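Epidermin decarboxylase (Staphylococcus epidermidis, PDB 1G63) catalyses the FMN-dependent oxidative decarboxylation of the C-terminal cysteine residue of the epidermin precursor peptide, forming a carbon-carbon double bond. Local coordinates at residues Gln27-Val32 with Asn167-Val172. Residues are numbered along the deposited sequence; the frame is centred on the assembly and turned at random.
Sequences QHFDEV and NVLNFV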
loop_
_atom_site.group_PDB
_atom_site.type_symbol
_atom_site.label_atom_id
_atom_site.label_comp_id
_atom_site.label_asym_id
_atom_site.label_seq_id
_atom_site.Cartn_x
_atom_site.Cartn_y
_atom_site.Cartn_z
ATOM N N GLN B 27 25.848 -7.571 33.860
ATOM C CA GLN B 27 26.487 -8.189 35.006
ATOM C C GLN B 27 26.690 -7.252 36.185
ATOM O O GLN B 27 26.971 -7.706 37.290
ATOM C CB GLN B 27 27.832 -8.773 34.591
ATOM C CG GLN B 27 27.737 -9.786 33.470
ATOM C CD GLN B 27 29.088 -10.373 33.118
ATOM O OE1 GLN B 27 30.023 -9.649 32.764
ATOM N NE2 GLN B 27 29.201 -11.696 33.214
ATOM N N HIS B 28 26.548 -5.951 35.963
ATOM C CA HIS B 28 26.745 -4.994 37.045
ATOM C C HIS B 28 25.478 -4.243 37.445
ATOM O O HIS B 28 25.420 -3.665 38.528
ATOM C CB HIS B 28 27.830 -3.978 36.669
ATOM C CG HIS B 28 29.132 -4.600 36.266
ATOM N ND1 HIS B 28 29.301 -5.272 35.074
ATOM C CD2 HIS B 28 30.332 -4.640 36.893
ATOM C CE1 HIS B 28 30.549 -5.695 34.980
ATOM N NE2 HIS B 28 31.197 -5.324 36.071
ATOM N N PHE B 29 24.467 -4.248 36.582
ATOM C CA PHE B 29 23.220 -3.539 36.879
ATOM C C PHE B 29 22.004 -4.457 36.855
ATOM O O PHE B 29 21.870 -5.300 35.967
ATOM C CB PHE B 29 23.021 -2.379 35.893
ATOM C CG PHE B 29 24.166 -1.398 35.870
ATOM C CD1 PHE B 29 25.309 -1.662 35.125
ATOM C CD2 PHE B 29 24.109 -0.224 36.619
ATOM C CE1 PHE B 29 26.388 -0.772 35.125
ATOM C CE2 PHE B 29 25.178 0.670 36.630
ATOM C CZ PHE B 29 26.322 0.394 35.879
ATOM N N ASP B 30 21.124 -4.281 37.841
ATOM C CA ASP B 30 19.912 -5.093 37.978
ATOM C C ASP B 30 19.237 -5.327 36.642
ATOM O O ASP B 30 18.828 -6.438 36.313
ATOM C CB ASP B 30 18.932 -4.409 38.932
ATOM C CG ASP B 30 19.484 -4.273 40.338
ATOM O OD1 ASP B 30 18.948 -3.449 41.108
ATOM O OD2 ASP B 30 20.449 -4.993 40.675
ATOM N N GLU B 31 19.118 -4.253 35.881
ATOM C CA GLU B 31 18.514 -4.291 34.562
ATOM C C GLU B 31 19.268 -3.338 33.651
ATOM O O GLU B 31 19.859 -2.355 34.109
ATOM C CB GLU B 31 17.045 -3.852 34.629
ATOM C CG GLU B 31 16.045 -4.971 34.838
ATOM C CD GLU B 31 14.607 -4.479 34.809
ATOM O OE1 GLU B 31 14.287 -3.611 33.971
ATOM O OE2 GLU B 31 13.786 -4.967 35.616
ATOM N N VAL B 32 19.266 -3.649 32.364
ATOM C CA VAL B 32 19.887 -2.796 31.368
ATOM C C VAL B 32 18.904 -2.791 30.207
ATOM O O VAL B 32 18.743 -3.782 29.495
ATOM C CB VAL B 32 21.266 -3.314 30.934
ATOM C CG1 VAL B 32 21.194 -4.783 30.666
ATOM C CG2 VAL B 32 21.738 -2.566 29.692
ATOM N N ASN B 167 35.887 1.487 31.192
ATOM C CA ASN B 167 35.830 2.939 31.100
ATOM C C ASN B 167 34.435 3.489 31.445
ATOM O O ASN B 167 34.319 4.428 32.235
ATOM C CB ASN B 167 36.223 3.399 29.688
ATOM C CG ASN B 167 37.720 3.252 29.403
ATOM O OD1 ASN B 167 38.153 3.338 28.244
ATOM N ND2 ASN B 167 38.513 3.044 30.450
ATOM N N VAL B 168 33.377 2.914 30.875
ATOM C CA VAL B 168 32.044 3.431 31.180
ATOM C C VAL B 168 31.620 3.063 32.602
ATOM O O VAL B 168 30.826 3.767 33.218
ATOM C CB VAL B 168 30.959 2.972 30.136
ATOM C CG1 VAL B 168 31.586 2.814 28.773
ATOM C CG2 VAL B 168 30.285 1.713 30.565
ATOM N N LEU B 169 32.159 1.972 33.130
ATOM C CA LEU B 169 31.830 1.563 34.491
ATOM C C LEU B 169 32.412 2.572 35.475
ATOM O O LEU B 169 31.754 2.982 36.418
ATOM C CB LEU B 169 32.400 0.174 34.769
ATOM C CG LEU B 169 31.425 -1.005 34.801
ATOM C CD1 LEU B 169 30.249 -0.752 33.887
ATOM C CD2 LEU B 169 32.166 -2.275 34.410
ATOM N N ASN B 170 33.652 2.983 35.231
ATOM C CA ASN B 170 34.327 3.939 36.101
ATOM C C ASN B 170 33.750 5.350 35.993
ATOM O O ASN B 170 33.667 6.072 36.988
ATOM C CB ASN B 170 35.825 3.991 35.767
ATOM C CG ASN B 170 36.605 4.900 36.714
ATOM O OD1 ASN B 170 36.789 4.578 37.893
ATOM N ND2 ASN B 170 37.055 6.043 36.208
ATOM N N PHE B 171 33.368 5.746 34.781
ATOM C CA PHE B 171 32.817 7.075 34.546
ATOM C C PHE B 171 31.426 7.191 35.139
ATOM O O PHE B 171 31.027 8.252 35.603
ATOM C CB PHE B 171 32.751 7.365 33.048
ATOM C CG PHE B 171 32.356 8.775 32.721
ATOM C CD1 PHE B 171 33.245 9.825 32.923
ATOM C CD2 PHE B 171 31.093 9.057 32.217
ATOM C CE1 PHE B 171 32.887 11.145 32.627
ATOM C CE2 PHE B 171 30.719 10.380 31.916
ATOM C CZ PHE B 171 31.621 11.424 32.123
ATOM N N VAL B 172 30.700 6.082 35.134
ATOM C CA VAL B 172 29.341 6.053 35.641
ATOM C C VAL B 172 29.208 5.790 37.142
ATOM O O VAL B 172 28.289 6.308 37.771
ATOM C CB VAL B 172 28.496 5.017 34.841
ATOM C CG1 VAL B 172 27.168 4.732 35.546
ATOM C CG2 VAL B 172 28.235 5.565 33.444
#
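His28 and Phe29 hold their rings with CG anti to the carbonyl carbon (chi1 -55° and -56°), and this places the His28 ring against Leu169, and the Phe29 ring against Leu169 and Val172, of helix 165-172. On the helix side Leu169 does most of the work. Its two methyl branches divide between the rings. CD2 sits over one face of the His28 imidazole, 3.8 Å from the ring centroid and 18° off the ring normal. This is a CH-pi contact, and the methyl is displaced toward the rim, with His28 NE2 the nearest ring atom to Leu169 CD2 at 3.6 Å. The Leu169 side chain lies roughly perpendicular to that of His28. CD1 of Leu169 instead meets the edge of the Phe29 ring, near its plane, with CE1 of Phe29 4.1 Å from it. Here Leu169 and Phe29 point past one another, antiparallel. One helical turn further on, Val172 adds a looser touch, its CG1 lying 4.4 Å from Phe29 CZ. Phe29 also packs edge-to-face on Tyr76 and touches Leu5 of the central parallel sheet. Leu25 of helix 18-25 meets Leu169 as well, while Val172 rests on Phe111 and Phe113 of strand 110-114. The contact thus joins the last helix to the connection between helix 18-25 and strand 32-36 in this Rossmann-like fold, away from the FMN sites. A weak hydrogen bond between His28 ND1 and Glu24 O probably helps to hold the ring's rotation. Across the interface the chemistry is apolar: dispersion and CH-pi packing join loop and helix, and the imidazole contributes a ring face, not a polar bond.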